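Local atomic coordinates of extracellular protein containing a SCP domain (Bacillus anthracis, PDB entry 4IFA), a protein that is of unknown function, but pairs a CAP-associated N-terminal region with an extracellular SCP domain of the cysteine-rich secretory protein family. Residues I72-Y77 with K214-G219; V102-A107 with V180-D185; G288-A293 with R312-N317. One frame throughout, in Å; residues are numbered along the deposited sequence.

How the contacts relate
Contacts 2 and 3 are both buried, contact 1 only partly. Contact 2 joins two inner strands of the seven-stranded antiparallel sheet, mainly by backbone hydrogen bonds. Contact 1 reaches the same sheet at its outermost strand, 71-74; there helix 210-234 packs by apolar contact and a bridging water. Contact 2 is nested within the chain loop that contact 1 closes, and the two are about 16 Å apart between centres. Contact 3 belongs to the cysteine-rich secretory protein range, about 25 Å from contact 2 between centres. Its short strand-to-helix meeting rests on a single amide-to-amide hydrogen bond.

Contact 1. Residues I72-Y77 with K214-G219; sequences IEPSAY and KQIENG
The flat carboxylate of E73 lies with one face over the alpha carbon of G219: CD and OE1 are each 3.4 Å from G219 CA and OE2 is hardly farther, a near-equality expected only of an atom above the plane. Its oxygens are engaged by other residues, OE1 in a salt bridge with R71 and OE2 in a hydrogen bond with Q223. The Y77 ring carries A76 CB on one face, offset toward the rim, and A76 CB in turn meets I216 CG2.

I216 is the main apolar element on the helix. Its CG1 stands beside the backbone N (chi1 -65°) and the chain continues extended, which carries CD1 against the backbone, 3.4 Å from S75 O. P74 faces the helix with its ring: CG packs on Q215 CB at 3.6 Å and on I216 CG1 at 3.9 Å, the Q215 side chain crossing it at about a right angle. Beyond P74 the chain turns through an ST turn, in which S75 OG accepts from Y77 N while also bonding Y79 O.

The contact sets outermost strand 71-74 of the seven-stranded sheet against helix 210-234, with their axes 7.1 Å apart. The lack of a side chain at G219 permits the close approach of E73. The segments thus meet by apolar packing of P74 and A76 on I216 and by one water, with no direct polar bond between them; donating at 2.8 Å to each, the water supplies what two carbonyl acceptors, P74 O and I216 O, could not give each other.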
loop_
_atom_site.group_PDB
_atom_site.type_symbol
_atom_site.label_atom_id
_atom_site.label_comp_id
_atom_site.label_asym_id
_atom_site.label_seq_id
_atom_site.Cartn_x
_atom_site.Cartn_y
_atom_site.Cartn_z
ATOM N N ILE A 72 -14.908 -0.933 -5.126
ATOM C CA ILE A 72 -15.138 -1.289 -3.718
ATOM C C ILE A 72 -14.711 -2.759 -3.612
ATOM O O ILE A 72 -15.161 -3.606 -4.410
ATOM C CB ILE A 72 -16.573 -1.112 -3.243
ATOM C CG1 ILE A 72 -16.951 0.375 -3.261
ATOM C CG2 ILE A 72 -16.694 -1.655 -1.809
ATOM C CD1 ILE A 72 -18.468 0.642 -2.993
ATOM N N GLU A 73 -13.852 -3.068 -2.646
ATOM C CA GLU A 73 -13.322 -4.426 -2.485
ATOM C C GLU A 73 -13.016 -4.706 -1.013
ATOM O O GLU A 73 -12.653 -3.786 -0.283
ATOM C CB GLU A 73 -12.071 -4.598 -3.345
ATOM C CG GLU A 73 -10.916 -3.623 -3.033
ATOM C CD GLU A 73 -9.984 -3.361 -4.202
ATOM O OE1 GLU A 73 -10.271 -3.804 -5.343
ATOM O OE2 GLU A 73 -8.955 -2.692 -3.967
ATOM N N PRO A 74 -13.140 -5.971 -0.585
ATOM C CA PRO A 74 -12.902 -6.270 0.825
ATOM C C PRO A 74 -11.451 -6.243 1.230
ATOM O O PRO A 74 -10.579 -6.434 0.385
ATOM C CB PRO A 74 -13.443 -7.703 0.973
ATOM C CG PRO A 74 -13.335 -8.291 -0.370
ATOM C CD PRO A 74 -13.548 -7.167 -1.340
ATOM N N SER A 75 -11.198 -5.993 2.514
ATOM C CA SER A 75 -9.867 -6.095 3.119
ATOM C C SER A 75 -9.888 -7.329 4.022
ATOM O O SER A 75 -10.963 -7.907 4.286
ATOM C CB SER A 75 -9.479 -4.866 3.957
ATOM O OG SER A 75 -10.149 -4.956 5.230
ATOM N N ALA A 76 -8.730 -7.663 4.577
ATOM C CA ALA A 76 -8.564 -8.767 5.520
ATOM C C ALA A 76 -8.826 -8.295 6.973
ATOM O O ALA A 76 -8.690 -9.097 7.889
ATOM C CB ALA A 76 -7.134 -9.343 5.411
ATOM N N TYR A 77 -9.294 -7.051 7.155
ATOM C CA TYR A 77 -9.396 -6.426 8.479
ATOM C C TYR A 77 -10.768 -5.808 8.774
ATOM O O TYR A 77 -10.862 -4.807 9.480
ATOM C CB TYR A 77 -8.246 -5.423 8.662
ATOM C CG TYR A 77 -6.892 -6.055 8.371
ATOM C CD1 TYR A 77 -6.342 -6.974 9.259
ATOM C CD2 TYR A 77 -6.210 -5.813 7.189
ATOM C CE1 TYR A 77 -5.127 -7.607 8.993
ATOM C CE2 TYR A 77 -4.998 -6.419 6.930
ATOM C CZ TYR A 77 -4.470 -7.322 7.815
ATOM O OH TYR A 77 -3.278 -7.954 7.578
ATOM N N LYS A 214 -10.247 -14.732 -1.995
ATOM C CA LYS A 214 -9.940 -14.465 -3.409
ATOM C C LYS A 214 -10.228 -12.984 -3.763
ATOM O O LYS A 214 -9.435 -12.337 -4.451
ATOM C CB LYS A 214 -10.685 -15.411 -4.351
ATOM C CG LYS A 214 -10.312 -15.257 -5.810
ATOM C CD LYS A 214 -11.042 -16.229 -6.723
ATOM C CE LYS A 214 -10.406 -16.269 -8.123
ATOM N NZ LYS A 214 -10.050 -14.909 -8.670
ATOM N N GLN A 215 -11.342 -12.458 -3.258
ATOM C CA GLN A 215 -11.696 -11.059 -3.476
ATOM C C GLN A 215 -10.673 -10.104 -2.826
ATOM O O GLN A 215 -10.285 -9.085 -3.413
ATOM C CB GLN A 215 -13.076 -10.772 -2.899
ATOM C CG GLN A 215 -14.217 -11.468 -3.609
ATOM C CD GLN A 215 -15.546 -11.258 -2.924
ATOM O OE1 GLN A 215 -15.696 -11.511 -1.729
ATOM N NE2 GLN A 215 -16.533 -10.813 -3.691
ATOM N N ILE A 216 -10.229 -10.452 -1.621
ATOM C CA ILE A 216 -9.224 -9.651 -0.901
ATOM C C ILE A 216 -7.906 -9.646 -1.687
ATOM O O ILE A 216 -7.248 -8.587 -1.832
ATOM C CB ILE A 216 -8.995 -10.174 0.522
ATOM C CG1 ILE A 216 -10.249 -10.009 1.368
ATOM C CG2 ILE A 216 -7.814 -9.433 1.171
ATOM C CD1 ILE A 216 -10.247 -10.864 2.665
ATOM N N GLU A 217 -7.521 -10.828 -2.180
ATOM C CA GLU A 217 -6.293 -10.970 -2.978
ATOM C C GLU A 217 -6.378 -10.103 -4.230
ATOM O O GLU A 217 -5.403 -9.422 -4.575
ATOM C CB GLU A 217 -6.080 -12.449 -3.343
ATOM C CG GLU A 217 -5.667 -13.287 -2.123
ATOM C CD GLU A 217 -6.060 -14.776 -2.162
ATOM O OE1 GLU A 217 -6.610 -15.269 -3.176
ATOM O OE2 GLU A 217 -5.789 -15.427 -1.134
ATOM N N ASN A 218 -7.524 -10.137 -4.908
ATOM C CA ASN A 218 -7.732 -9.343 -6.127
ATOM C C ASN A 218 -7.558 -7.840 -5.847
ATOM O O ASN A 218 -7.017 -7.099 -6.674
ATOM C CB ASN A 218 -9.119 -9.613 -6.734
ATOM C CG ASN A 218 -9.265 -11.026 -7.342
ATOM O OD1 ASN A 218 -10.371 -11.446 -7.685
ATOM N ND2 ASN A 218 -8.167 -11.751 -7.466
ATOM N N GLY A 219 -8.014 -7.387 -4.674
ATOM C CA GLY A 219 -7.865 -5.987 -4.259
ATOM C C GLY A 219 -6.400 -5.659 -4.049
ATOM O O GLY A 219 -5.891 -4.624 -4.497
HETATM O O HOH W 1 -8.184 -6.082 -0.925
#

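Contact 2. Residues V102-A107 with V180-D185; sequences VTAYVA and VRYMDD
Backbone hydrogen bonds join V102-V106 to V180-D184 in antiparallel register. V106 pairs with V180 by two of them, V106 N to V180 O being 2.8 Å long and nearly straight at 174°, and A104 pairs with Y182 in the same way. T103 with M183 and Y105 with R181 form the intervening non-hydrogen-bonded pairs. At the far end D184 N donates to V102 O over 3.1 Å.

Among side chains, T103 OG1, held anti to its own backbone nitrogen (chi1 -171°), reaches Y182 O at 2.7 Å in the carbonyl plane, so this oxygen serves two donors, the other being A104 N. The same hydroxyl accepts from a water; the water in turn accepts from R181 NH1, sitting at the edge of the guanidinium in its plane. R181 also has a salt bridge to D297.

These strands are inner members of the seven-stranded antiparallel sheet in the CAP-associated N-terminal region. On its other side, strand 100-106 carries a classic beta bulge, V102 and T103 both facing G95.

Among apolar contacts, on the A104 and V106 face, V106 CG2 approaches Y182 CE2 at 4.2 Å, and V180 CG1, from the same strand, lies 3.5 Å above the ring plane, offset toward the rim; helix 51-54 covers this side. On the other face R181 CB comes to the edge of the Y105 ring, 3.9 Å from CD1, near helix 298-306.

D184 lays its carboxylate beside V102, OD2 3.4 Å from V102 CB; as N-cap of helix 185-191 it caps a backbone N there, OD1 also bonding T187 OG1.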
loop_
_atom_site.group_PDB
_atom_site.type_symbol
_atom_site.label_atom_id
_atom_site.label_comp_id
_atom_site.label_asym_id
_atom_site.label_seq_id
_atom_site.Cartn_x
_atom_site.Cartn_y
_atom_site.Cartn_z
ATOM N N VAL A 102 -12.951 4.281 8.797
ATOM C CA VAL A 102 -12.030 3.839 9.840
ATOM C C VAL A 102 -10.544 3.933 9.482
ATOM O O VAL A 102 -9.699 3.884 10.366
ATOM C CB VAL A 102 -12.367 2.390 10.313
ATOM C CG1 VAL A 102 -13.830 2.332 10.845
ATOM C CG2 VAL A 102 -12.117 1.311 9.269
ATOM N N THR A 103 -10.243 4.093 8.204
ATOM C CA THR A 103 -8.862 4.160 7.724
ATOM C C THR A 103 -8.823 4.785 6.365
ATOM O O THR A 103 -9.849 4.895 5.700
ATOM C CB THR A 103 -8.249 2.724 7.728
ATOM O OG1 THR A 103 -6.824 2.745 7.470
ATOM C CG2 THR A 103 -8.885 1.820 6.709
ATOM N N ALA A 104 -7.633 5.226 5.935
ATOM C CA ALA A 104 -7.436 5.697 4.558
ATOM C C ALA A 104 -5.965 5.608 4.239
ATOM O O ALA A 104 -5.141 5.741 5.133
ATOM C CB ALA A 104 -7.936 7.148 4.343
ATOM N N TYR A 105 -5.659 5.394 2.969
ATOM C CA TYR A 105 -4.295 5.449 2.490
ATOM C C TYR A 105 -4.231 6.456 1.342
ATOM O O TYR A 105 -4.930 6.334 0.327
ATOM C CB TYR A 105 -3.805 4.082 2.003
ATOM C CG TYR A 105 -2.387 4.145 1.489
ATOM C CD1 TYR A 105 -1.351 4.407 2.350
ATOM C CD2 TYR A 105 -2.082 3.978 0.126
ATOM C CE1 TYR A 105 -0.037 4.498 1.920
ATOM C CE2 TYR A 105 -0.732 4.093 -0.304
ATOM C CZ TYR A 105 0.247 4.342 0.601
ATOM O OH TYR A 105 1.601 4.407 0.209
ATOM N N VAL A 106 -3.343 7.444 1.508
ATOM C CA VAL A 106 -3.073 8.507 0.547
ATOM C C VAL A 106 -1.783 8.260 -0.193
ATOM O O VAL A 106 -0.743 8.062 0.442
ATOM C CB VAL A 106 -2.967 9.879 1.285
ATOM C CG1 VAL A 106 -2.569 10.977 0.287
ATOM C CG2 VAL A 106 -4.283 10.206 1.986
ATOM N N ALA A 107 -1.845 8.242 -1.534
ATOM C CA ALA A 107 -0.639 8.138 -2.375
ATOM C C ALA A 107 -0.512 9.259 -3.389
ATOM O O ALA A 107 0.571 9.497 -3.904
ATOM C CB ALA A 107 -0.654 6.779 -3.112
ATOM N N VAL A 180 0.566 8.159 3.192
ATOM C CA VAL A 180 0.112 8.334 4.573
ATOM C C VAL A 180 -1.059 7.367 4.769
ATOM O O VAL A 180 -2.029 7.408 4.013
ATOM C CB VAL A 180 -0.373 9.766 4.860
ATOM C CG1 VAL A 180 -0.904 9.888 6.278
ATOM C CG2 VAL A 180 0.786 10.781 4.639
ATOM N N ARG A 181 -0.948 6.514 5.794
ATOM C CA ARG A 181 -2.037 5.618 6.181
ATOM C C ARG A 181 -2.628 6.082 7.492
ATOM O O ARG A 181 -2.028 5.909 8.528
ATOM C CB ARG A 181 -1.576 4.145 6.271
ATOM C CG ARG A 181 -2.721 3.181 6.478
ATOM C CD ARG A 181 -2.239 1.872 7.067
ATOM N NE ARG A 181 -1.306 1.093 6.249
ATOM C CZ ARG A 181 -1.612 0.104 5.410
ATOM N NH1 ARG A 181 -2.848 -0.216 5.145
ATOM N NH2 ARG A 181 -0.638 -0.558 4.792
ATOM N N TYR A 182 -3.849 6.629 7.457
ATOM C CA TYR A 182 -4.545 7.030 8.644
ATOM C C TYR A 182 -5.308 5.817 9.173
ATOM O O TYR A 182 -5.863 5.063 8.377
ATOM C CB TYR A 182 -5.575 8.106 8.334
ATOM C CG TYR A 182 -4.953 9.395 7.815
ATOM C CD1 TYR A 182 -4.177 10.182 8.638
ATOM C CD2 TYR A 182 -5.191 9.847 6.520
ATOM C CE1 TYR A 182 -3.603 11.376 8.177
ATOM C CE2 TYR A 182 -4.663 11.026 6.067
ATOM C CZ TYR A 182 -3.888 11.809 6.890
ATOM O OH TYR A 182 -3.356 12.991 6.409
HETATM N N MSE A 183 -5.280 5.638 10.486
HETATM C CA MSE A 183 -5.993 4.525 11.125
HETATM C C MSE A 183 -6.575 4.909 12.448
HETATM O O MSE A 183 -5.927 5.614 13.210
HETATM C CB MSE A 183 -5.004 3.391 11.405
HETATM C CG MSE A 183 -4.376 2.758 10.184
HETATM SE SE MSE A 183 -3.021 1.364 10.669
HETATM C CE MSE A 183 -1.601 2.592 11.052
ATOM N N ASP A 184 -7.792 4.454 12.738
ATOM C CA ASP A 184 -8.346 4.593 14.084
ATOM C C ASP A 184 -7.662 3.518 14.979
ATOM O O ASP A 184 -6.867 2.689 14.493
ATOM C CB ASP A 184 -9.905 4.539 14.095
ATOM C CG ASP A 184 -10.488 3.208 13.638
ATOM O OD1 ASP A 184 -9.756 2.231 13.360
ATOM O OD2 ASP A 184 -11.738 3.142 13.559
ATOM N N ASP A 185 -7.924 3.553 16.288
ATOM C CA ASP A 185 -7.272 2.608 17.206
ATOM C C ASP A 185 -7.497 1.136 16.814
ATOM O O ASP A 185 -6.561 0.325 16.789
ATOM C CB ASP A 185 -7.815 2.765 18.629
ATOM C CG ASP A 185 -7.425 4.087 19.315
ATOM O OD1 ASP A 185 -6.634 4.896 18.795
ATOM O OD2 ASP A 185 -7.926 4.297 20.442
HETATM O O HOH W 2 -5.413 0.477 6.547
#

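Contact 3. Residues G288-A293 with R312-N317; sequences GENIAA and RKNLLN
N314 extends its side-chain amide past that of N290, the two running in opposite directions with their planes turned 43° apart. The overlap is fixed by one hydrogen bond: N314 ND2 donates to N290 OD1 at 3.0 Å, with a nearly straight N-H...O angle of 168°. The acceptor lies almost in the amide plane of N314, whereas the donor stands well above the carbonyl plane of N290 and so does not use a lone pair.

A second oxygen, E289 O, is 3.2 Å from N314 ND2, but the angle there is too poor for a hydrogen bond. N314 OD1 comes no nearer G288 than 4.1 Å from CA, on the side where a side chain would stand. N314 holds CG beside its backbone N (chi1 -71°), its CB pointing toward the strand.

The other half of the N290 amide is bonded outside the pair: ND2 gives to Q334 OE1 and H311 O, which fixes the group with OD1 directed at N314. L315 CG comes within 4.1 Å of N290 ND2, the two side chains crossing at about a right angle.

E289 turns away from helix 309-315 to bond H265 and R276 and lies against H253, an arrangement resembling the His/Glu cleft of CAP (SCP) domains, though no activity is established here; the GENI sequence likewise recalls a CAP signature motif. Strand 286-293 edges the mixed sheet beside strand 331-338, with helices 298-306 and 309-315 on its N290 side and helix 244-260 on its E289 and I291 side, as in the alpha-beta-alpha sandwich of CAP domains.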
loop_
_atom_site.group_PDB
_atom_site.type_symbol
_atom_site.label_atom_id
_atom_site.label_comp_id
_atom_site.label_asym_id
_atom_site.label_seq_id
_atom_site.Cartn_x
_atom_site.Cartn_y
_atom_site.Cartn_z
ATOM N N GLY A 288 11.184 -9.759 -14.892
ATOM C CA GLY A 288 11.713 -9.561 -13.533
ATOM C C GLY A 288 10.647 -9.893 -12.514
ATOM O O GLY A 288 9.472 -9.911 -12.828
ATOM N N GLU A 289 11.071 -10.167 -11.282
ATOM C CA GLU A 289 10.133 -10.542 -10.225
ATOM C C GLU A 289 10.476 -9.942 -8.880
ATOM O O GLU A 289 11.631 -9.956 -8.492
ATOM C CB GLU A 289 10.127 -12.058 -10.058
ATOM C CG GLU A 289 9.335 -12.614 -8.868
ATOM C CD GLU A 289 9.246 -14.124 -8.952
ATOM O OE1 GLU A 289 10.197 -14.812 -8.497
ATOM O OE2 GLU A 289 8.240 -14.597 -9.503
ATOM N N ASN A 290 9.439 -9.470 -8.172
ATOM C CA ASN A 290 9.564 -9.123 -6.770
ATOM C C ASN A 290 8.597 -10.025 -5.994
ATOM O O ASN A 290 7.447 -10.155 -6.371
ATOM C CB ASN A 290 9.194 -7.658 -6.465
ATOM C CG ASN A 290 10.212 -6.681 -6.950
ATOM O OD1 ASN A 290 11.385 -7.015 -7.118
ATOM N ND2 ASN A 290 9.792 -5.411 -7.122
ATOM N N ILE A 291 9.074 -10.577 -4.886
ATOM C CA ILE A 291 8.279 -11.407 -3.989
ATOM C C ILE A 291 8.319 -10.844 -2.568
ATOM O O ILE A 291 9.288 -10.211 -2.147
ATOM C CB ILE A 291 8.695 -12.929 -4.005
ATOM C CG1 ILE A 291 10.196 -13.087 -3.846
ATOM C CG2 ILE A 291 8.184 -13.592 -5.299
ATOM C CD1 ILE A 291 10.643 -14.581 -3.719
ATOM N N ALA A 292 7.204 -11.036 -1.852
ATOM C CA ALA A 292 7.065 -10.620 -0.460
ATOM C C ALA A 292 6.132 -11.557 0.261
ATOM O O ALA A 292 5.226 -12.132 -0.333
ATOM C CB ALA A 292 6.462 -9.214 -0.393
ATOM N N ALA A 293 6.359 -11.716 1.553
ATOM C CA ALA A 293 5.482 -12.534 2.378
ATOM C C ALA A 293 5.275 -11.934 3.766
ATOM O O ALA A 293 6.192 -11.446 4.405
ATOM C CB ALA A 293 6.044 -13.962 2.538
ATOM N N ARG A 312 13.640 -2.553 -5.741
ATOM C CA ARG A 312 13.530 -1.213 -6.321
ATOM C C ARG A 312 14.034 -1.164 -7.751
ATOM O O ARG A 312 13.473 -0.468 -8.598
ATOM C CB ARG A 312 14.288 -0.219 -5.428
ATOM C CG ARG A 312 14.243 1.242 -5.844
ATOM C CD ARG A 312 15.233 2.001 -4.956
ATOM N NE ARG A 312 15.174 3.454 -5.142
ATOM C CZ ARG A 312 14.237 4.221 -4.592
ATOM N NH1 ARG A 312 13.256 3.696 -3.855
ATOM N NH2 ARG A 312 14.248 5.529 -4.800
ATOM N N LYS A 313 15.117 -1.897 -8.036
ATOM C CA LYS A 313 15.639 -1.970 -9.399
ATOM C C LYS A 313 14.539 -2.415 -10.375
ATOM O O LYS A 313 14.447 -1.860 -11.468
ATOM C CB LYS A 313 16.905 -2.857 -9.500
ATOM C CG LYS A 313 18.120 -2.223 -8.840
ATOM C CD LYS A 313 19.445 -2.926 -9.054
ATOM C CE LYS A 313 20.512 -2.263 -8.137
ATOM N NZ LYS A 313 20.569 -0.764 -8.216
ATOM N N ASN A 314 13.701 -3.401 -9.996
ATOM C CA ASN A 314 12.644 -3.835 -10.898
ATOM C C ASN A 314 11.559 -2.768 -11.032
ATOM O O ASN A 314 11.123 -2.450 -12.143
ATOM C CB ASN A 314 12.017 -5.154 -10.454
ATOM C CG ASN A 314 12.921 -6.332 -10.635
ATOM O OD1 ASN A 314 13.654 -6.431 -11.640
ATOM N ND2 ASN A 314 12.867 -7.248 -9.684
ATOM N N LEU A 315 11.179 -2.154 -9.906
ATOM C CA LEU A 315 10.192 -1.076 -9.949
ATOM C C LEU A 315 10.569 0.038 -10.887
ATOM O O LEU A 315 9.736 0.603 -11.577
ATOM C CB LEU A 315 10.002 -0.470 -8.557
ATOM C CG LEU A 315 9.330 -1.371 -7.533
ATOM C CD1 LEU A 315 9.443 -0.734 -6.131
ATOM C CD2 LEU A 315 7.857 -1.675 -7.813
ATOM N N LEU A 316 11.859 0.358 -10.926
ATOM C CA LEU A 316 12.345 1.539 -11.647
ATOM C C LEU A 316 12.985 1.238 -12.997
ATOM O O LEU A 316 13.581 2.112 -13.613
ATOM C CB LEU A 316 13.326 2.346 -10.766
ATOM C CG LEU A 316 12.786 2.832 -9.423
ATOM C CD1 LEU A 316 13.813 3.687 -8.698
ATOM C CD2 LEU A 316 11.465 3.556 -9.583
ATOM N N ASN A 317 12.825 0.009 -13.486
ATOM C CA ASN A 317 13.449 -0.357 -14.750
ATOM C C ASN A 317 12.639 0.138 -15.922
ATOM O O ASN A 317 11.530 -0.321 -16.151
ATOM C CB ASN A 317 13.642 -1.875 -14.821
ATOM C CG ASN A 317 14.512 -2.301 -15.998
ATOM O OD1 ASN A 317 14.791 -1.526 -16.925
ATOM N ND2 ASN A 317 14.976 -3.547 -15.949
#